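Local coordinates for protein metallo-beta-lactamase (Serratia marcescens, PDB 5AXO) that probably hydrolyses beta-lactam antibiotics with two zinc ions, and is caught here with a ring-opened carbapenem-like ligand, at residues A[66-71]-A[86-91]; A[27-32]-A[210-215]; A[19-24]-A[53-58]. One frame throughout, in Å; residues are numbered along the deposited sequence.

Interaction 1. Residues A[66-71]-A[86-91]. With NA (sodium ion), chain K.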
loop_
_atom_site.group_PDB
_atom_site.type_symbol
_atom_site.label_atom_id
_atom_site.label_comp_id
_atom_site.label_asym_id
_atom_site.label_seq_id
_atom_site.Cartn_x
_atom_site.Cartn_y
_atom_site.Cartn_z
ATOM N N LYS A 66 -14.386 -7.801 2.616
ATOM C CA LYS A 66 -15.075 -7.828 1.320
ATOM C C LYS A 66 -14.225 -7.426 0.136
ATOM O O LYS A 66 -14.475 -7.887 -0.991
ATOM C CB LYS A 66 -16.375 -7.013 1.361
ATOM C CG LYS A 66 -17.273 -7.423 2.509
ATOM C CD LYS A 66 -17.599 -8.886 2.587
ATOM C CE LYS A 66 -18.577 -9.162 3.717
ATOM N NZ LYS A 66 -18.833 -10.618 3.839
ATOM N N TYR A 67 -13.246 -6.552 0.387
ATOM C CA TYR A 67 -12.332 -6.098 -0.663
ATOM C C TYR A 67 -10.916 -6.189 -0.113
ATOM O O TYR A 67 -10.675 -5.886 1.055
ATOM C CB TYR A 67 -12.616 -4.673 -1.124
ATOM C CG TYR A 67 -13.890 -4.481 -1.904
ATOM C CD1 TYR A 67 -14.013 -5.000 -3.169
ATOM C CD2 TYR A 67 -14.953 -3.797 -1.377
ATOM C CE1 TYR A 67 -15.156 -4.803 -3.915
ATOM C CE2 TYR A 67 -16.136 -3.680 -2.080
ATOM C CZ TYR A 67 -16.193 -4.140 -3.359
ATOM O OH TYR A 67 -17.339 -3.953 -4.140
ATOM N N ILE A 68 -9.987 -6.527 -1.001
ATOM C CA ILE A 68 -8.542 -6.379 -0.768
ATOM C C ILE A 68 -8.054 -5.427 -1.817
ATOM O O ILE A 68 -8.133 -5.725 -3.009
ATOM C CB ILE A 68 -7.790 -7.690 -0.867
ATOM C CG1 ILE A 68 -8.359 -8.685 0.162
ATOM C CG2 ILE A 68 -6.285 -7.490 -0.668
ATOM C CD1 ILE A 68 -7.954 -10.107 -0.066
ATOM N N LEU A 69 -7.448 -4.345 -1.385
ATOM C CA LEU A 69 -6.936 -3.298 -2.259
ATOM C C LEU A 69 -5.423 -3.471 -2.383
ATOM O O LEU A 69 -4.735 -3.647 -1.365
ATOM C CB LEU A 69 -7.251 -1.914 -1.687
ATOM C CG LEU A 69 -8.700 -1.669 -1.287
ATOM C CD1 LEU A 69 -8.837 -0.235 -0.812
ATOM C CD2 LEU A 69 -9.699 -2.016 -2.374
ATOM N N SER A 70 -4.890 -3.440 -3.589
ATOM C CA SER A 70 -3.468 -3.626 -3.808
ATOM C C SER A 70 -2.820 -2.287 -4.142
ATOM O O SER A 70 -3.317 -1.585 -5.046
ATOM C CB SER A 70 -3.263 -4.561 -5.001
ATOM O OG SER A 70 -1.894 -4.679 -5.357
ATOM N N THR A 71 -1.775 -1.911 -3.435
ATOM C CA THR A 71 -0.923 -0.849 -3.883
ATOM C C THR A 71 -0.179 -1.192 -5.159
ATOM O O THR A 71 -0.408 -0.542 -6.220
ATOM C CB THR A 71 0.079 -0.418 -2.801
ATOM O OG1 THR A 71 0.838 -1.532 -2.391
ATOM C CG2 THR A 71 -0.578 0.279 -1.626
ATOM N N LYS A 86 -8.377 -16.163 -0.673
ATOM C CA LYS A 86 -9.013 -17.468 -0.406
ATOM C C LYS A 86 -9.606 -17.529 0.987
ATOM O O LYS A 86 -10.670 -18.113 1.162
ATOM C CB LYS A 86 -8.017 -18.602 -0.586
ATOM C CG LYS A 86 -7.694 -18.869 -2.034
ATOM C CD LYS A 86 -6.739 -20.024 -2.188
ATOM C CE LYS A 86 -5.306 -19.551 -2.190
ATOM N NZ LYS A 86 -4.381 -20.686 -2.497
ATOM N N LEU A 87 -8.945 -16.945 1.977
ATOM C CA LEU A 87 -9.439 -16.996 3.351
ATOM C C LEU A 87 -10.659 -16.142 3.568
ATOM O O LEU A 87 -11.487 -16.465 4.427
ATOM C CB LEU A 87 -8.369 -16.534 4.315
ATOM C CG LEU A 87 -7.185 -17.488 4.577
ATOM C CD1 LEU A 87 -6.123 -16.704 5.324
ATOM C CD2 LEU A 87 -7.649 -18.691 5.371
ATOM N N THR A 88 -10.826 -15.099 2.745
ATOM C CA THR A 88 -11.883 -14.100 2.972
ATOM C C THR A 88 -13.024 -14.237 2.006
ATOM O O THR A 88 -14.146 -13.852 2.327
ATOM C CB THR A 88 -11.314 -12.678 2.875
ATOM O OG1 THR A 88 -10.764 -12.477 1.569
ATOM C CG2 THR A 88 -10.260 -12.425 3.946
ATOM N N GLY A 89 -12.745 -14.677 0.786
ATOM C CA GLY A 89 -13.698 -14.566 -0.313
ATOM C C GLY A 89 -13.742 -13.222 -0.986
ATOM O O GLY A 89 -14.633 -12.970 -1.832
ATOM N N ALA A 90 -12.851 -12.303 -0.567
ATOM C CA ALA A 90 -12.890 -10.928 -1.052
ATOM C C ALA A 90 -12.575 -10.777 -2.545
ATOM O O ALA A 90 -11.968 -11.629 -3.183
ATOM C CB ALA A 90 -11.937 -10.056 -0.240
ATOM N N THR A 91 -13.024 -9.659 -3.076
ATOM C CA THR A 91 -12.608 -9.211 -4.399
ATOM C C THR A 91 -11.364 -8.342 -4.289
ATOM O O THR A 91 -11.245 -7.541 -3.373
ATOM C CB THR A 91 -13.705 -8.433 -5.079
ATOM O OG1 THR A 91 -14.811 -9.306 -5.236
ATOM C CG2 THR A 91 -13.283 -7.920 -6.432
HETATM NA NA NA K . -2.809 -1.391 -7.789
HETATM O O HOH W 1 -1.283 -3.712 -7.927
#
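Tyr67 turns CG anti to its carbonyl carbon (chi1 -70°), and this lays the ring alongside Thr91, both side chains pointing the same way. Ring atom CD1 lies 3.9 Å from Thr91 CB. The contact is a parallel beta bridge at the end of a beta-alpha-beta crossover: strand 65-69 leads through helix 81-88 into strand 91-95, its neighbour in the mixed sheet of the alpha-beta/beta-alpha metallo-beta-lactamase fold. Thr91 N donates to Lys66 O (3.1 Å). Ile68 N donates to Thr91 O at 2.9 Å, the straighter bond, with 167° at the hydrogen. The same Thr91 O meets the Tyr67 ring near its plane and takes a CA-H...O contact from Tyr67 CA. On the other face of the sheet, Ile68 runs CG1 against Ala90 CB (3.9 Å), and Ile68 also packs on Ile81 and Met84 of the helix. Ala90 CB closes on Lys66 O at 3.4 Å. The chain leaves the helix at Gly89, whose positive phi (81°) turns it toward the strand. Thr88 OG1 is hydrogen-bonded to Met84 O within the helix. It also accepts from Ala90 N in an ST turn, with 3.0 Å between Ala90 N and Thr88 OG1.

Interaction 2. Residues A[27-32]-A[210-215]. With ZN (zinc ion), chain C; LMP ((2~{S},3~{R},4~{S})-2-[(2~{S},3~{R})-1,3-bis(oxidanyl)-1-oxidanylidene-butan-2-yl]-4-[(3~{S},5~{S})-5-(dimethylcarbamoy l)pyrrolidin-3-yl]sulfanyl-3-methyl-3,4-dihydro-2~{H}-pyrrole-5-carboxylic acid), chain R.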
loop_
_atom_site.group_PDB
_atom_site.type_symbol
_atom_site.label_atom_id
_atom_site.label_comp_id
_atom_site.label_asym_id
_atom_site.label_seq_id
_atom_site.Cartn_x
_atom_site.Cartn_y
_atom_site.Cartn_z
ATOM N N SER A 27 3.501 -2.878 5.511
ATOM C CA SER A 27 2.191 -2.405 5.945
ATOM C C SER A 27 1.066 -3.226 5.347
ATOM O O SER A 27 1.066 -3.542 4.141
ATOM C CB SER A 27 2.017 -0.953 5.565
ATOM O OG SER A 27 2.962 -0.171 6.278
ATOM N N ALA A 28 0.042 -3.468 6.169
ATOM C CA ALA A 28 -1.272 -3.798 5.654
ATOM C C ALA A 28 -2.246 -3.161 6.613
ATOM O O ALA A 28 -1.954 -3.049 7.826
ATOM C CB ALA A 28 -1.506 -5.295 5.596
ATOM N N VAL A 29 -3.396 -2.705 6.127
ATOM C CA VAL A 29 -4.356 -1.954 6.923
ATOM C C VAL A 29 -5.726 -2.567 6.774
ATOM O O VAL A 29 -6.134 -2.922 5.664
ATOM C CB VAL A 29 -4.405 -0.461 6.517
ATOM C CG1 VAL A 29 -5.727 0.194 6.918
ATOM C CG2 VAL A 29 -3.225 0.298 7.111
ATOM N N LEU A 30 -6.417 -2.743 7.884
ATOM C CA LEU A 30 -7.831 -3.107 7.893
ATOM C C LEU A 30 -8.640 -1.866 8.202
ATOM O O LEU A 30 -8.433 -1.201 9.248
ATOM C CB LEU A 30 -8.117 -4.154 8.942
ATOM C CG LEU A 30 -9.481 -4.808 8.821
ATOM C CD1 LEU A 30 -9.533 -5.777 7.656
ATOM C CD2 LEU A 30 -9.888 -5.485 10.102
ATOM N N LEU A 31 -9.532 -1.526 7.290
ATOM C CA LEU A 31 -10.495 -0.456 7.480
ATOM C C LEU A 31 -11.833 -1.114 7.801
ATOM O O LEU A 31 -12.389 -1.846 6.956
ATOM C CB LEU A 31 -10.569 0.398 6.216
ATOM C CG LEU A 31 -11.469 1.634 6.292
ATOM C CD1 LEU A 31 -10.940 2.620 7.305
ATOM C CD2 LEU A 31 -11.595 2.249 4.913
ATOM N N SER A 32 -12.269 -1.024 9.048
ATOM C CA SER A 32 -13.392 -1.833 9.552
ATOM C C SER A 32 -14.740 -1.109 9.516
ATOM O O SER A 32 -14.822 0.106 9.642
ATOM C CB SER A 32 -13.087 -2.344 10.946
ATOM O OG SER A 32 -12.864 -1.263 11.840
ATOM N N ILE A 210 -2.784 11.500 7.998
ATOM C CA ILE A 210 -2.054 10.311 8.484
ATOM C C ILE A 210 -1.621 9.561 7.252
ATOM O O ILE A 210 -2.464 9.066 6.494
ATOM C CB ILE A 210 -2.972 9.390 9.318
ATOM C CG1 ILE A 210 -3.397 10.129 10.604
ATOM C CG2 ILE A 210 -2.286 8.045 9.600
ATOM C CD1 ILE A 210 -4.485 9.427 11.414
ATOM N N ALA A 211 -0.299 9.388 7.060
ATOM C CA ALA A 211 0.187 8.581 5.955
ATOM C C ALA A 211 0.742 7.290 6.485
ATOM O O ALA A 211 1.506 7.249 7.478
ATOM C CB ALA A 211 1.249 9.309 5.188
ATOM N N ILE A 212 0.284 6.196 5.885
ATOM C CA ILE A 212 0.792 4.867 6.126
ATOM C C ILE A 212 1.472 4.430 4.846
ATOM O O ILE A 212 0.814 4.183 3.855
ATOM C CB ILE A 212 -0.355 3.880 6.511
ATOM C CG1 ILE A 212 -1.063 4.383 7.779
ATOM C CG2 ILE A 212 0.181 2.487 6.727
ATOM C CD1 ILE A 212 -2.519 4.009 7.939
ATOM N N ALA A 213 2.807 4.316 4.874
ATOM C CA ALA A 213 3.546 4.007 3.680
ATOM C C ALA A 213 3.640 2.488 3.527
ATOM O O ALA A 213 3.751 1.764 4.510
ATOM C CB ALA A 213 4.936 4.602 3.750
ATOM N N ALA A 214 3.626 1.990 2.299
ATOM C CA ALA A 214 3.673 0.535 2.053
ATOM C C ALA A 214 4.835 -0.179 2.763
ATOM O O ALA A 214 4.674 -1.245 3.374
ATOM C CB ALA A 214 3.692 0.294 0.563
ATOM N N HIS A 215 5.988 0.480 2.751
ATOM C CA HIS A 215 7.086 0.134 3.665
ATOM C C HIS A 215 6.943 1.101 4.838
ATOM O O HIS A 215 7.171 2.277 4.690
ATOM C CB HIS A 215 8.462 0.310 2.988
ATOM C CG HIS A 215 8.745 -0.753 1.980
ATOM N ND1 HIS A 215 9.285 -1.972 2.314
ATOM C CD2 HIS A 215 8.428 -0.823 0.669
ATOM C CE1 HIS A 215 9.282 -2.755 1.248
ATOM N NE2 HIS A 215 8.755 -2.084 0.233
HETATM ZN ZN ZN C . 8.293 -2.968 -1.626
HETATM C C1 LMP R . 12.924 -2.185 -2.303
HETATM C C2 LMP R . 12.134 -0.879 -2.514
HETATM C C3 LMP R . 10.714 -1.350 -2.289
HETATM O O7A LMP R . 15.348 0.186 2.367
HETATM C C6A LMP R . 14.390 -0.514 2.665
HETATM N N7A LMP R . 14.513 -1.626 3.389
HETATM C C9A LMP R . 13.387 -2.332 4.000
HETATM C C8A LMP R . 15.801 -2.226 3.707
HETATM C C5A LMP R . 13.003 -0.120 2.232
HETATM C C2A LMP R . 12.653 -0.757 0.893
HETATM N N3A LMP R . 12.902 1.348 2.050
HETATM C C4A LMP R . 11.958 1.604 0.941
HETATM C C1A LMP R . 11.887 0.308 0.128
HETATM S S21 LMP R . 12.609 0.521 -1.463
HETATM C C31 LMP R . 9.588 -0.426 -2.448
HETATM O O31 LMP R . 9.860 0.799 -2.500
HETATM O O32 LMP R . 8.330 -0.868 -2.470
HETATM N N4 LMP R . 10.590 -2.589 -2.053
HETATM C C11 LMP R . 13.763 -2.514 -3.555
HETATM C C5 LMP R . 11.870 -3.251 -1.876
HETATM C C6 LMP R . 11.784 -4.621 -2.582
HETATM C C61 LMP R . 11.525 -4.635 -4.108
HETATM O O62 LMP R . 10.799 -3.522 -4.646
HETATM C C62 LMP R . 10.775 -5.892 -4.560
HETATM C C7 LMP R . 13.067 -5.347 -2.302
HETATM O O71 LMP R . 13.495 -6.221 -3.042
HETATM O O72 LMP R . 13.673 -5.106 -1.165
HETATM O O HOH W 2 8.315 -3.635 -3.590
#
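Ser27 meets 210-215 with two polar atoms at once. Its OG donates to Ala213 O, 2.7 Å away, standing about 22° from the plane of that carbonyl. Its backbone N donates to Ala214 O at 2.9 Å, with 166° at the hydrogen. Consecutive carbonyls of one segment are thus held by a single residue of the other. The Ser27 side chain sets OG anti to the carbonyl carbon, beside its own N (chi1 -65°), which lets both donors face the same turn of chain. This is the close part of the contact, and it is buried. The Ser27 side chain also touches Phe172 and Pro216.

Further along, the packing is looser and purely apolar. Val29 CG2 meets Ile212 CD1 at 3.9 Å, the two side chains crossing obliquely. Trp159 and Phe172 also touch Val29, and Val170 touches Ile212. The two strands belong to different sheets of the alpha-beta/beta-alpha sandwich, so these residues pack between its sheets. No beta bridge joins them.

At the other end 210-215 runs into the metal site. His215 NE2 binds zinc at 2.1 Å, and Asp76 and His77 bind the same ion. The ligand LMP adds its carboxylate O32 and ring nitrogen N4, and a water completes the site, 2.1 Å from zinc. LMP C1A lies over the centre of one His215 ring face, 3.7 Å above the plane. LMP O32 sits at the ring edge, in plane, 3.1 Å from His215 CD2.

Interaction 3. Residues A[19-24]-A[53-58]. With NA (sodium ion), chain D; SO4 (sulfate ion), chain P.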
loop_
_atom_site.group_PDB
_atom_site.type_symbol
_atom_site.label_atom_id
_atom_site.label_comp_id
_atom_site.label_asym_id
_atom_site.label_seq_id
_atom_site.Cartn_x
_atom_site.Cartn_y
_atom_site.Cartn_z
ATOM N N HIS A 19 -6.817 0.277 11.183
ATOM C CA HIS A 19 -5.992 -0.623 12.016
ATOM C C HIS A 19 -4.812 -1.108 11.208
ATOM O O HIS A 19 -4.992 -1.591 10.067
ATOM C CB HIS A 19 -6.792 -1.837 12.536
ATOM C CG HIS A 19 -8.169 -1.507 12.996
ATOM N ND1 HIS A 19 -8.425 -0.945 14.223
ATOM C CD2 HIS A 19 -9.359 -1.610 12.373
ATOM C CE1 HIS A 19 -9.715 -0.673 14.319
ATOM N NE2 HIS A 19 -10.305 -1.089 13.214
ATOM N N TYR A 20 -3.619 -1.115 11.806
ATOM C CA TYR A 20 -2.453 -1.738 11.211
ATOM C C TYR A 20 -2.494 -3.206 11.504
ATOM O O TYR A 20 -2.606 -3.610 12.664
ATOM C CB TYR A 20 -1.191 -1.095 11.761
ATOM C CG TYR A 20 0.063 -1.601 11.063
ATOM C CD1 TYR A 20 0.660 -2.813 11.392
ATOM C CD2 TYR A 20 0.642 -0.862 10.057
ATOM C CE1 TYR A 20 1.824 -3.235 10.779
ATOM C CE2 TYR A 20 1.794 -1.263 9.455
ATOM C CZ TYR A 20 2.360 -2.469 9.756
ATOM O OH TYR A 20 3.533 -2.870 9.136
ATOM N N VAL A 21 -2.465 -4.044 10.471
ATOM C CA VAL A 21 -2.518 -5.506 10.565
ATOM C C VAL A 21 -1.405 -6.213 9.815
ATOM O O VAL A 21 -1.467 -7.414 9.550
ATOM C CB VAL A 21 -3.888 -6.109 10.166
ATOM C CG1 VAL A 21 -4.942 -5.650 11.131
ATOM C CG2 VAL A 21 -4.267 -5.764 8.721
ATOM N N GLY A 22 -0.436 -5.416 9.350
ATOM C CA GLY A 22 0.683 -5.942 8.605
ATOM C C GLY A 22 1.755 -6.625 9.423
ATOM O O GLY A 22 1.571 -6.986 10.578
ATOM N N THR A 23 2.879 -6.880 8.755
ATOM C CA THR A 23 4.002 -7.537 9.389
ATOM C C THR A 23 4.910 -6.474 9.992
ATOM O O THR A 23 4.676 -5.273 9.884
ATOM C CB THR A 23 4.756 -8.375 8.346
ATOM O OG1 THR A 23 5.203 -7.485 7.292
ATOM C CG2 THR A 23 3.886 -9.463 7.804
ATOM N N GLY A 24 6.027 -6.943 10.564
ATOM C CA GLY A 24 7.005 -5.997 11.066
ATOM C C GLY A 24 7.632 -5.103 9.999
ATOM O O GLY A 24 8.079 -3.986 10.290
ATOM N N ALA A 53 -4.087 -13.671 11.248
ATOM C CA ALA A 53 -4.111 -13.738 12.705
ATOM C C ALA A 53 -4.312 -12.352 13.307
ATOM O O ALA A 53 -5.043 -12.162 14.266
ATOM C CB ALA A 53 -2.846 -14.332 13.192
ATOM N N ASN A 54 -3.682 -11.355 12.678
ATOM C CA ASN A 54 -3.794 -9.992 13.153
ATOM C C ASN A 54 -5.231 -9.450 13.062
ATOM O O ASN A 54 -5.706 -8.748 13.939
ATOM C CB ASN A 54 -2.817 -9.095 12.390
ATOM C CG ASN A 54 -1.368 -9.307 12.802
ATOM O OD1 ASN A 54 -1.108 -9.921 13.840
ATOM N ND2 ASN A 54 -0.449 -8.755 12.047
ATOM N N ILE A 55 -5.889 -9.702 11.924
ATOM C CA ILE A 55 -7.281 -9.245 11.746
ATOM C C ILE A 55 -8.141 -9.903 12.822
ATOM O O ILE A 55 -8.960 -9.238 13.445
ATOM C CB ILE A 55 -7.763 -9.642 10.341
ATOM C CG1 ILE A 55 -7.041 -8.798 9.291
ATOM C CG2 ILE A 55 -9.264 -9.449 10.223
ATOM C CD1 ILE A 55 -7.234 -9.318 7.878
ATOM N N ARG A 56 -7.955 -11.191 13.072
ATOM C CA ARG A 56 -8.705 -11.859 14.135
ATOM C C ARG A 56 -8.364 -11.269 15.497
ATOM O O ARG A 56 -9.250 -11.075 16.348
ATOM C CB ARG A 56 -8.457 -13.356 14.154
ATOM C CG ARG A 56 -9.016 -14.020 12.916
ATOM C CD ARG A 56 -8.858 -15.501 13.040
ATOM N NE ARG A 56 -9.644 -16.201 12.055
ATOM C CZ ARG A 56 -9.126 -17.038 11.174
ATOM N NH1 ARG A 56 -7.789 -17.135 11.036
ATOM N NH2 ARG A 56 -9.957 -17.663 10.352
ATOM N N ALA A 57 -7.102 -10.959 15.730
ATOM C CA ALA A 57 -6.699 -10.384 17.022
ATOM C C ALA A 57 -7.373 -9.050 17.262
ATOM O O ALA A 57 -7.564 -8.651 18.405
ATOM C CB ALA A 57 -5.183 -10.276 17.098
ATOM N N MET A 58 -7.670 -8.302 16.194
ATOM C CA MET A 58 -8.401 -7.030 16.349
ATOM C C MET A 58 -9.905 -7.212 16.488
ATOM O O MET A 58 -10.642 -6.234 16.585
ATOM C CB MET A 58 -8.090 -6.089 15.184
ATOM C CG MET A 58 -6.588 -5.724 15.122
ATOM S SD MET A 58 -5.972 -4.922 16.616
ATOM C CE MET A 58 -6.714 -3.268 16.502
HETATM NA NA NA D . 1.431 -10.924 14.388
HETATM S S SO4 P . -13.330 -16.121 10.496
HETATM O O1 SO4 P . -12.846 -17.518 10.339
HETATM O O2 SO4 P . -13.995 -15.726 9.205
HETATM O O3 SO4 P . -12.186 -15.262 10.923
HETATM O O4 SO4 P . -14.380 -16.036 11.556
#
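Asn54 ND2 donates to Val21 O at 3.0 Å, nearly straight, with 173° at the hydrogen. The acceptor lies in the amide plane of Asn54, but the nitrogen stands above the carbonyl plane of Val21. A weak bond from ND2 to Gln9 O adds a second acceptor, and OD1 of the same amide binds a sodium ion at 2.8 Å. The amide is therefore held at both its nitrogen and its oxygen. The contact packs helix 47-57 against the end of strand 18-20 in the mixed sheet of the metallo-beta-lactamase fold, where a helix covers one side of the sheet. Beside this bond, Val21 CB touches Asn54 CB at 3.9 Å. Val21 CG2 lies 4.2 Å from Ile55 CG1, and Val21 CG1 reaches Met58 CG at 4.3 Å. Both Val21 and Ile55 also touch Leu30 of the next strand. Arg56, on the exposed side of the helix, binds a sulfate, probably from the crystallisation liquor, with its NE and NH2. His19 is fixed at both ring nitrogens, ND1 by Thr13 and NE2 by Ser32. The Met58 chain bends at chi2 (-59°) and again at chi3, which carries its methyl to the imidazole. There Met58 CE approaches obliquely, 3.7 Å from His19 ND1.

From the N terminus, 19-24 comes first, followed by 27-32 on the neighbouring strand. Backbone bonds between Leu30 and His19 and between Ala28 and Val21 join these segments directly. The chain then reaches 53-58 and closes interaction 3. Interaction 1 opens afterwards at 66-71 and closes at 86-91, a short crossover in series with interaction 3. Interaction 2 closes last, when 210-215 returns to 27-32. Its long loop contains all of interaction 1 and crosses interaction 3, whose segments alternate with its own. Interaction 1 pairs neighbouring strands of the seven-stranded sheet, interaction 3 sets helix 47-57 on it, and interaction 2 links it to the five-stranded sheet.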